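Local coordinates for phosphatidylglycerophosphatase and protein-tyrosine phosphatase 1 (Mus musculus, PDB 3RGO) that dephosphorylates phosphatidylglycerophosphate to phosphatidylglycerol, a step on the way to mitochondrial cardiolipin, and also acts on phosphorylated protein residues, at residues Y110-H115 / E141-F146; V92-K97 / A104-A109; N18-L23 / K49-A54. All blocks are in the same frame, centred on the assembly; numbering follows the deposited sequence.

Contact 1. Residues Y110-H115 / E141-F146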
loop_
_atom_site.group_PDB
_atom_site.type_symbol
_atom_site.label_atom_id
_atom_site.label_comp_id
_atom_site.label_asym_id
_atom_site.label_seq_id
_atom_site.Cartn_x
_atom_site.Cartn_y
_atom_site.Cartn_z
ATOM N N TYR A 110 -0.236 -1.787 -7.028
ATOM C CA TYR A 110 0.336 -3.116 -6.833
ATOM C C TYR A 110 -0.409 -4.172 -7.651
ATOM O O TYR A 110 0.207 -4.921 -8.411
ATOM C CB TYR A 110 0.313 -3.475 -5.341
ATOM C CG TYR A 110 0.475 -4.945 -5.031
ATOM C CD1 TYR A 110 1.729 -5.541 -5.025
ATOM C CD2 TYR A 110 -0.631 -5.735 -4.731
ATOM C CE1 TYR A 110 1.880 -6.892 -4.740
ATOM C CE2 TYR A 110 -0.494 -7.075 -4.442
ATOM C CZ TYR A 110 0.762 -7.652 -4.449
ATOM O OH TYR A 110 0.898 -8.991 -4.161
ATOM N N LEU A 111 -1.731 -4.227 -7.499
ATOM C CA LEU A 111 -2.543 -5.208 -8.217
ATOM C C LEU A 111 -2.487 -5.019 -9.732
ATOM O O LEU A 111 -2.447 -5.994 -10.495
ATOM C CB LEU A 111 -3.990 -5.163 -7.727
ATOM C CG LEU A 111 -4.206 -5.605 -6.276
ATOM C CD1 LEU A 111 -5.643 -5.347 -5.852
ATOM C CD2 LEU A 111 -3.835 -7.075 -6.085
ATOM N N ILE A 112 -2.499 -3.766 -10.172
ATOM C CA ILE A 112 -2.382 -3.479 -11.595
ATOM C C ILE A 112 -1.123 -4.112 -12.166
ATOM O O ILE A 112 -1.166 -4.792 -13.191
ATOM C CB ILE A 112 -2.378 -1.963 -11.871
ATOM C CG1 ILE A 112 -3.773 -1.381 -11.609
ATOM C CG2 ILE A 112 -1.936 -1.679 -13.302
ATOM C CD1 ILE A 112 -3.834 0.138 -11.647
ATOM N N GLN A 113 -0.003 -3.895 -11.490
ATOM C CA GLN A 113 1.271 -4.399 -11.971
ATOM C C GLN A 113 1.335 -5.918 -11.878
ATOM O O GLN A 113 1.724 -6.584 -12.832
ATOM C CB GLN A 113 2.434 -3.773 -11.199
ATOM C CG GLN A 113 3.770 -4.451 -11.495
ATOM C CD GLN A 113 4.952 -3.550 -11.235
ATOM O OE1 GLN A 113 4.809 -2.333 -11.141
ATOM N NE2 GLN A 113 6.133 -4.145 -11.115
ATOM N N VAL A 114 0.945 -6.458 -10.727
ATOM C CA VAL A 114 0.995 -7.898 -10.500
ATOM C C VAL A 114 0.123 -8.683 -11.482
ATOM O O VAL A 114 0.527 -9.742 -11.970
ATOM C CB VAL A 114 0.589 -8.251 -9.051
ATOM C CG1 VAL A 114 0.403 -9.757 -8.891
ATOM C CG2 VAL A 114 1.629 -7.728 -8.072
ATOM N N HIS A 115 -1.064 -8.163 -11.784
ATOM C CA HIS A 115 -2.015 -8.918 -12.602
ATOM C C HIS A 115 -2.176 -8.401 -14.026
ATOM O O HIS A 115 -2.908 -8.986 -14.827
ATOM C CB HIS A 115 -3.380 -8.957 -11.916
ATOM C CG HIS A 115 -3.360 -9.611 -10.571
ATOM N ND1 HIS A 115 -3.226 -10.975 -10.411
ATOM C CD2 HIS A 115 -3.459 -9.092 -9.326
ATOM C CE1 HIS A 115 -3.250 -11.265 -9.121
ATOM N NE2 HIS A 115 -3.389 -10.142 -8.443
ATOM N N GLU A 141 -6.828 8.897 -12.240
ATOM C CA GLU A 141 -6.044 9.346 -13.388
ATOM C C GLU A 141 -4.574 8.929 -13.282
ATOM O O GLU A 141 -3.948 8.564 -14.276
ATOM C CB GLU A 141 -6.173 10.857 -13.580
ATOM C CG GLU A 141 -7.569 11.304 -14.001
ATOM C CD GLU A 141 -7.988 10.743 -15.352
ATOM O OE1 GLU A 141 -7.492 11.238 -16.388
ATOM O OE2 GLU A 141 -8.820 9.810 -15.381
ATOM N N VAL A 142 -4.023 8.975 -12.075
ATOM C CA VAL A 142 -2.643 8.547 -11.886
ATOM C C VAL A 142 -2.509 7.034 -12.068
ATOM O O VAL A 142 -1.539 6.562 -12.656
ATOM C CB VAL A 142 -2.080 9.003 -10.526
ATOM C CG1 VAL A 142 -0.705 8.383 -10.276
ATOM C CG2 VAL A 142 -2.009 10.530 -10.476
ATOM N N LEU A 143 -3.490 6.284 -11.569
ATOM C CA LEU A 143 -3.529 4.836 -11.766
ATOM C C LEU A 143 -3.626 4.494 -13.255
ATOM O O LEU A 143 -3.106 3.473 -13.702
ATOM C CB LEU A 143 -4.704 4.215 -11.005
ATOM C CG LEU A 143 -4.585 4.147 -9.481
ATOM C CD1 LEU A 143 -5.838 3.550 -8.850
ATOM C CD2 LEU A 143 -3.352 3.343 -9.086
ATOM N N LYS A 144 -4.293 5.352 -14.017
ATOM C CA LYS A 144 -4.353 5.188 -15.473
ATOM C C LYS A 144 -2.979 5.341 -16.120
ATOM O O LYS A 144 -2.625 4.584 -17.034
ATOM C CB LYS A 144 -5.326 6.193 -16.094
ATOM C CG LYS A 144 -6.789 5.777 -16.062
ATOM C CD LYS A 144 -7.615 6.662 -16.997
ATOM C CE LYS A 144 -9.015 6.105 -17.232
ATOM N NZ LYS A 144 -9.820 6.038 -15.983
ATOM N N GLU A 145 -2.213 6.333 -15.671
ATOM C CA GLU A 145 -0.871 6.550 -16.211
ATOM C C GLU A 145 0.041 5.402 -15.784
ATOM O O GLU A 145 0.891 4.938 -16.553
ATOM C CB GLU A 145 -0.292 7.884 -15.733
ATOM C CG GLU A 145 -1.006 9.121 -16.267
ATOM C CD GLU A 145 -0.475 9.571 -17.619
ATOM O OE1 GLU A 145 -0.256 8.708 -18.498
ATOM O OE2 GLU A 145 -0.280 10.792 -17.805
ATOM N N PHE A 146 -0.147 4.940 -14.551
ATOM C CA PHE A 146 0.637 3.825 -14.031
ATOM C C PHE A 146 0.384 2.581 -14.880
ATOM O O PHE A 146 1.311 1.835 -15.202
ATOM C CB PHE A 146 0.288 3.560 -12.558
ATOM C CG PHE A 146 1.146 2.507 -11.912
ATOM C CD1 PHE A 146 0.741 1.182 -11.888
ATOM C CD2 PHE A 146 2.356 2.843 -11.331
ATOM C CE1 PHE A 146 1.526 0.215 -11.292
ATOM C CE2 PHE A 146 3.145 1.884 -10.738
ATOM C CZ PHE A 146 2.731 0.565 -10.719
#
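Helices 110-115 and 141-146 run nearly side by side in the same direction, their axes 22° apart and 10.6 Å from each other at closest approach, with Ile112 and Phe146 the nearest residues by their CA atoms, 8.3 Å apart. At that spacing the side chains must bridge the distance. Ile112 sends CD1 over to CD2 of Leu143, 4.1 Å away, with the carbonyl oxygen of Leu143 close by. Its other branch, CG2, comes to the rim of the Phe146 ring, near the ring plane, 4.2 Å from CD1 of that ring. The two helices belong to the all-helical layer on one side of the sheet in the dual-specificity phosphatase fold, where helix 72-88 receives Gln113 and helix 119-129 receives Leu143. Within this layer the Phe146 ring swings out opposite the backbone N (chi1 -175°), which carries it toward helix 110-115 and sets CE1 4.1 Å from CB of Gln113. The same ring meets His76, planes about 35° apart, and Ala109. With an alanine here, Ile112 CG2 and Gln113 CB would probably lose their partner across the helices, and a gap would be likely to open beside His76.

Contact 2. Residues V92-K97 / A104-A109; sequences VYVHCK and ATMVAA. With SO4 (sulfate ion), chain B.
The signature loop of the protein tyrosine phosphatases, HCX5R, runs here from His95 and Cys96 to Arg102, and the contact of Val94 with Met106 and Val107 joins the strand that enters this P-loop to the helix that leaves it. Strand 91-95 lies in the middle of the sheet, and helix 102-115 packs against one of its faces. Val94 points at the helix and is gripped by two side chains. Its CG1 branch, anti to the backbone N (chi1 -177°), comes 3.9 Å from CG of Met106, the two side chains crossing at about a right angle. The same methyl lies 3.9 Å from CG2 of Val107, which also sits against CB of Val94. Only the root of Met106 serves this contact: bends at chi2 and chi3 turn the thioether away from Val94, and the side chain also packs on Met35 and Leu75. All three touching residues are buried, so the join is a small apolar seam at the base of the catalytic loop.

Beyond it the loop cradles a sulfate, probably taken up from the crystallisation liquor and consistent with the place of a substrate phosphate. Lys97 N donates to sulfate O4 at 2.8 Å, and Ala98 N, Arg100 N, Arg102 NH1 and Ser103 OG add further hydrogen bonds. Cys96, predicted to form the phosphocysteine intermediate, holds SG 3.6 Å from sulfate O4. Behind the cysteine, His95 helps to position the backbone: with NE2 bonded to Thr34 OG1, its ND1 donates to Cys96 O at 2.9 Å, almost straight at 175° and with the oxygen in the plane of the imidazole ring.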
loop_
_atom_site.group_PDB
_atom_site.type_symbol
_atom_site.label_atom_id
_atom_site.label_comp_id
_atom_site.label_asym_id
_atom_site.label_seq_id
_atom_site.Cartn_x
_atom_site.Cartn_y
_atom_site.Cartn_z
ATOM N N VAL A 92 3.362 -7.319 3.610
ATOM C CA VAL A 92 3.504 -5.880 3.753
ATOM C C VAL A 92 2.162 -5.268 4.118
ATOM O O VAL A 92 1.149 -5.546 3.473
ATOM C CB VAL A 92 4.024 -5.227 2.453
ATOM C CG1 VAL A 92 3.993 -3.706 2.569
ATOM C CG2 VAL A 92 5.431 -5.716 2.142
ATOM N N TYR A 93 2.164 -4.446 5.162
ATOM C CA TYR A 93 0.977 -3.724 5.597
ATOM C C TYR A 93 1.005 -2.332 4.983
ATOM O O TYR A 93 1.976 -1.591 5.148
ATOM C CB TYR A 93 0.963 -3.632 7.125
ATOM C CG TYR A 93 -0.330 -3.155 7.747
ATOM C CD1 TYR A 93 -0.625 -1.797 7.838
ATOM C CD2 TYR A 93 -1.238 -4.062 8.291
ATOM C CE1 TYR A 93 -1.801 -1.361 8.435
ATOM C CE2 TYR A 93 -2.416 -3.633 8.892
ATOM C CZ TYR A 93 -2.692 -2.283 8.959
ATOM O OH TYR A 93 -3.861 -1.856 9.555
ATOM N N VAL A 94 -0.062 -1.986 4.269
ATOM C CA VAL A 94 -0.147 -0.719 3.558
ATOM C C VAL A 94 -1.211 0.147 4.207
ATOM O O VAL A 94 -2.360 -0.272 4.349
ATOM C CB VAL A 94 -0.518 -0.948 2.065
ATOM C CG1 VAL A 94 -0.539 0.361 1.302
ATOM C CG2 VAL A 94 0.459 -1.917 1.421
ATOM N N HIS A 95 -0.834 1.358 4.607
ATOM C CA HIS A 95 -1.783 2.231 5.281
ATOM C C HIS A 95 -1.545 3.710 5.054
ATOM O O HIS A 95 -0.451 4.149 4.707
ATOM C CB HIS A 95 -1.758 1.979 6.797
ATOM C CG HIS A 95 -0.552 2.551 7.477
ATOM N ND1 HIS A 95 -0.531 3.820 8.015
ATOM C CD2 HIS A 95 0.683 2.034 7.686
ATOM C CE1 HIS A 95 0.661 4.058 8.535
ATOM N NE2 HIS A 95 1.416 2.989 8.348
ATOM N N CYS A 96 -2.605 4.474 5.269
ATOM C CA CYS A 96 -2.496 5.894 5.508
ATOM C C CYS A 96 -3.213 6.115 6.834
ATOM O O CYS A 96 -2.687 5.759 7.894
ATOM C CB CYS A 96 -3.133 6.694 4.371
ATOM S SG CYS A 96 -2.863 8.475 4.494
ATOM N N LYS A 97 -4.429 6.645 6.776
ATOM C CA LYS A 97 -5.228 6.850 7.982
ATOM C C LYS A 97 -6.330 5.807 8.125
ATOM O O LYS A 97 -6.291 4.964 9.017
ATOM C CB LYS A 97 -5.854 8.249 7.985
ATOM C CG LYS A 97 -4.866 9.390 8.177
ATOM C CD LYS A 97 -5.605 10.716 8.331
ATOM C CE LYS A 97 -6.606 10.657 9.480
ATOM N NZ LYS A 97 -7.398 11.919 9.615
ATOM N N ALA A 104 -5.619 2.671 -0.384
ATOM C CA ALA A 104 -6.303 1.846 -1.374
ATOM C C ALA A 104 -5.704 2.044 -2.769
ATOM O O ALA A 104 -5.563 1.099 -3.540
ATOM C CB ALA A 104 -7.791 2.165 -1.389
ATOM N N THR A 105 -5.345 3.281 -3.083
ATOM C CA THR A 105 -4.759 3.602 -4.381
ATOM C C THR A 105 -3.400 2.922 -4.564
ATOM O O THR A 105 -3.083 2.408 -5.645
ATOM C CB THR A 105 -4.630 5.125 -4.548
ATOM O OG1 THR A 105 -5.937 5.710 -4.493
ATOM C CG2 THR A 105 -3.975 5.470 -5.879
ATOM N N MET A 106 -2.605 2.914 -3.498
ATOM C CA MET A 106 -1.300 2.249 -3.506
ATOM C C MET A 106 -1.460 0.762 -3.778
ATOM O O MET A 106 -0.736 0.183 -4.602
ATOM C CB MET A 106 -0.582 2.465 -2.165
ATOM C CG MET A 106 0.803 1.807 -2.069
ATOM S SD MET A 106 2.068 2.615 -3.108
ATOM C CE MET A 106 1.959 4.296 -2.506
ATOM N N VAL A 107 -2.406 0.141 -3.079
ATOM C CA VAL A 107 -2.688 -1.278 -3.278
ATOM C C VAL A 107 -3.202 -1.527 -4.695
ATOM O O VAL A 107 -2.870 -2.543 -5.306
ATOM C CB VAL A 107 -3.682 -1.839 -2.222
ATOM C CG1 VAL A 107 -4.082 -3.268 -2.569
ATOM C CG2 VAL A 107 -3.073 -1.781 -0.812
ATOM N N ALA A 108 -4.003 -0.598 -5.216
ATOM C CA ALA A 108 -4.482 -0.683 -6.592
ATOM C C ALA A 108 -3.324 -0.758 -7.578
ATOM O O ALA A 108 -3.353 -1.547 -8.520
ATOM C CB ALA A 108 -5.396 0.514 -6.929
ATOM N N ALA A 109 -2.302 0.063 -7.364
ATOM C CA ALA A 109 -1.164 0.077 -8.270
ATOM C C ALA A 109 -0.440 -1.268 -8.234
ATOM O O ALA A 109 -0.079 -1.817 -9.273
ATOM C CB ALA A 109 -0.215 1.217 -7.917
HETATM S S SO4 B . -6.702 6.819 3.494
HETATM O O1 SO4 B . -6.794 7.928 2.550
HETATM O O2 SO4 B . -8.010 6.191 3.660
HETATM O O3 SO4 B . -5.745 5.840 2.995
HETATM O O4 SO4 B . -6.259 7.317 4.794
#

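Contact 3. Residues N18-L23 / K49-A54; sequences NMTRRL and KEWKKA
Thr20 and Ala54 meet methyl to methyl, CG2 against CB at 3.5 Å, where helix 20-26 comes alongside the end of helix 48-53. This pair also marks the point where the backbones are closest, the two CA atoms lying 7.4 Å apart. A threonine shows well how one side chain can serve two surroundings. Here the methyl points opposite the backbone N, with the hydroxyl beside it (chi1 -61°), which sends CG2 to the alanine and leaves OG1 to polar partners elsewhere. Those partners are Asn46 ND2 and Lys17 O, so the oxygen is held by two hydrogen bonds although it sits beside an apolar group.

That group is the indole of Trp51. The side chain starts out along the flank of its helix, but its six-membered ring swings toward residues 18-23, so that CZ3 comes to 4.4 Å from Thr20 OG1, an approach that is oblique to the ring. One turn further along, Leu23 addresses the same ring differently. Its CD1, trans to CA (chi2 175°), arrives at the indole edge, near the ring plane, 4.5 Å from CH2. Of the two, only Leu23 is placed at the edge; both approaches to the indole are loose van der Waals contacts, whereas the methyl pair closes more tightly.

Around this partly buried junction, Trp51 also packs on Asn46 and Val56, and Leu23 reaches Tyr2 of strand 2-4. Each helix leads into a strand of the sheet: helix 20-26 runs on to strand 29-35, and helix 48-53 is the connection of a beta-alpha-beta crossover from strand 29-35 to the parallel outermost strand 57-61.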
loop_
_atom_site.group_PDB
_atom_site.type_symbol
_atom_site.label_atom_id
_atom_site.label_comp_id
_atom_site.label_asym_id
_atom_site.label_seq_id
_atom_site.Cartn_x
_atom_site.Cartn_y
_atom_site.Cartn_z
ATOM N N ASN A 18 0.213 -1.253 19.658
ATOM C CA ASN A 18 -0.181 -2.502 20.301
ATOM C C ASN A 18 -0.444 -3.653 19.333
ATOM O O ASN A 18 -0.454 -4.818 19.736
ATOM C CB ASN A 18 -1.419 -2.278 21.177
ATOM C CG ASN A 18 -2.710 -2.302 20.376
ATOM O OD1 ASN A 18 -3.141 -1.281 19.839
ATOM N ND2 ASN A 18 -3.331 -3.474 20.291
ATOM N N MET A 19 -0.665 -3.327 18.063
ATOM C CA MET A 19 -0.997 -4.332 17.056
ATOM C C MET A 19 0.247 -5.007 16.491
ATOM O O MET A 19 0.165 -6.069 15.873
ATOM C CB MET A 19 -1.794 -3.693 15.917
ATOM C CG MET A 19 -3.082 -3.027 16.368
ATOM S SD MET A 19 -3.838 -2.066 15.046
ATOM C CE MET A 19 -3.989 -3.317 13.773
ATOM N N THR A 20 1.395 -4.375 16.707
ATOM C CA THR A 20 2.668 -4.849 16.175
ATOM C C THR A 20 2.848 -6.358 16.299
ATOM O O THR A 20 3.165 -7.036 15.324
ATOM C CB THR A 20 3.846 -4.149 16.878
ATOM O OG1 THR A 20 3.766 -2.739 16.644
ATOM C CG2 THR A 20 5.176 -4.670 16.357
ATOM N N ARG A 21 2.648 -6.879 17.505
ATOM C CA ARG A 21 2.867 -8.297 17.769
ATOM C C ARG A 21 2.018 -9.190 16.869
ATOM O O ARG A 21 2.527 -10.117 16.233
ATOM C CB ARG A 21 2.585 -8.608 19.245
ATOM C CG ARG A 21 2.731 -10.073 19.610
ATOM C CD ARG A 21 2.498 -10.296 21.102
ATOM N NE ARG A 21 2.671 -11.698 21.473
ATOM C CZ ARG A 21 1.717 -12.620 21.377
ATOM N NH1 ARG A 21 0.518 -12.290 20.917
ATOM N NH2 ARG A 21 1.963 -13.874 21.735
ATOM N N ARG A 22 0.721 -8.909 16.822
ATOM C CA ARG A 22 -0.208 -9.678 16.000
ATOM C C ARG A 22 0.140 -9.597 14.514
ATOM O O ARG A 22 0.112 -10.602 13.801
ATOM C CB ARG A 22 -1.638 -9.182 16.225
ATOM C CG ARG A 22 -2.620 -9.588 15.138
ATOM C CD ARG A 22 -3.577 -10.665 15.621
ATOM N NE ARG A 22 -4.651 -10.900 14.660
ATOM C CZ ARG A 22 -5.738 -11.622 14.915
ATOM N NH1 ARG A 22 -5.900 -12.183 16.107
ATOM N NH2 ARG A 22 -6.665 -11.781 13.979
ATOM N N LEU A 23 0.464 -8.396 14.048
ATOM C CA LEU A 23 0.769 -8.188 12.637
ATOM C C LEU A 23 1.983 -8.991 12.183
ATOM O O LEU A 23 1.976 -9.587 11.107
ATOM C CB LEU A 23 0.984 -6.701 12.349
ATOM C CG LEU A 23 -0.282 -5.847 12.402
ATOM C CD1 LEU A 23 0.048 -4.371 12.221
ATOM C CD2 LEU A 23 -1.271 -6.319 11.347
ATOM N N LYS A 49 12.033 3.052 14.027
ATOM C CA LYS A 49 12.891 2.214 14.856
ATOM C C LYS A 49 12.097 1.144 15.602
ATOM O O LYS A 49 12.552 0.012 15.736
ATOM C CB LYS A 49 13.706 3.068 15.833
ATOM C CG LYS A 49 13.040 4.377 16.219
ATOM C CD LYS A 49 12.845 4.492 17.727
ATOM C CE LYS A 49 12.149 5.796 18.093
ATOM N NZ LYS A 49 11.842 5.883 19.548
ATOM N N GLU A 50 10.909 1.500 16.081
ATOM C CA GLU A 50 10.043 0.525 16.737
ATOM C C GLU A 50 9.605 -0.556 15.748
ATOM O O GLU A 50 9.294 -1.683 16.138
ATOM C CB GLU A 50 8.836 1.211 17.383
ATOM C CG GLU A 50 9.195 2.039 18.618
ATOM C CD GLU A 50 8.009 2.785 19.193
ATOM O OE1 GLU A 50 7.308 3.481 18.429
ATOM O OE2 GLU A 50 7.783 2.683 20.418
ATOM N N TRP A 51 9.593 -0.216 14.465
ATOM C CA TRP A 51 9.343 -1.217 13.437
ATOM C C TRP A 51 10.559 -2.132 13.259
ATOM O O TRP A 51 10.420 -3.354 13.184
ATOM C CB TRP A 51 8.975 -0.558 12.105
ATOM C CG TRP A 51 7.548 -0.086 12.010
ATOM C CD1 TRP A 51 7.119 1.195 11.801
ATOM C CD2 TRP A 51 6.366 -0.892 12.104
ATOM N NE1 TRP A 51 5.745 1.235 11.759
ATOM C CE2 TRP A 51 5.259 -0.033 11.943
ATOM C CE3 TRP A 51 6.137 -2.256 12.305
ATOM C CZ2 TRP A 51 3.944 -0.493 11.980
ATOM C CZ3 TRP A 51 4.830 -2.711 12.345
ATOM C CH2 TRP A 51 3.751 -1.831 12.182
ATOM N N LYS A 52 11.746 -1.535 13.178
ATOM C CA LYS A 52 12.979 -2.308 13.066
ATOM C C LYS A 52 13.068 -3.353 14.175
ATOM O O LYS A 52 13.365 -4.520 13.916
ATOM C CB LYS A 52 14.208 -1.398 13.130
ATOM C CG LYS A 52 14.390 -0.476 11.935
ATOM C CD LYS A 52 15.775 0.162 11.954
ATOM C CE LYS A 52 16.068 0.810 13.303
ATOM N NZ LYS A 52 17.450 1.359 13.376
ATOM N N LYS A 53 12.816 -2.915 15.407
ATOM C CA LYS A 53 12.839 -3.798 16.570
ATOM C C LYS A 53 11.998 -5.051 16.345
ATOM O O LYS A 53 12.399 -6.155 16.717
ATOM C CB LYS A 53 12.338 -3.060 17.817
ATOM C CG LYS A 53 13.412 -2.309 18.596
ATOM C CD LYS A 53 14.041 -1.198 17.769
ATOM C CE LYS A 53 14.899 -0.281 18.630
ATOM N NZ LYS A 53 15.449 0.862 17.845
ATOM N N ALA A 54 10.828 -4.872 15.740
ATOM C CA ALA A 54 9.929 -5.987 15.464
ATOM C C ALA A 54 10.310 -6.700 14.175
ATOM O O ALA A 54 9.638 -7.639 13.754
ATOM C CB ALA A 54 8.487 -5.506 15.403
#

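How the contacts relate
Along the chain the contacts open in the order 3, 2, 1, each closing before the next begins. Contact 2 lies at the heart of the fold, its centre about 2 Å from the chain's centre, and contacts 1 and 3 fall on opposite sides of that point, their own centres about 29 Å apart and their nearest atoms about 15 Å. Contacts 1 and 2 share helix 102-115 and touch directly, Leu143 CD1 reaching Ala108 CB at 3.6 Å. Contact 3 meets contact 2 from the other side, where Leu23 CD2 packs on Tyr93 CD2 at 3.8 Å. The strand leading into the catalytic loop is thereby flanked by helices on both faces of the sheet, an alpha/beta/alpha layering.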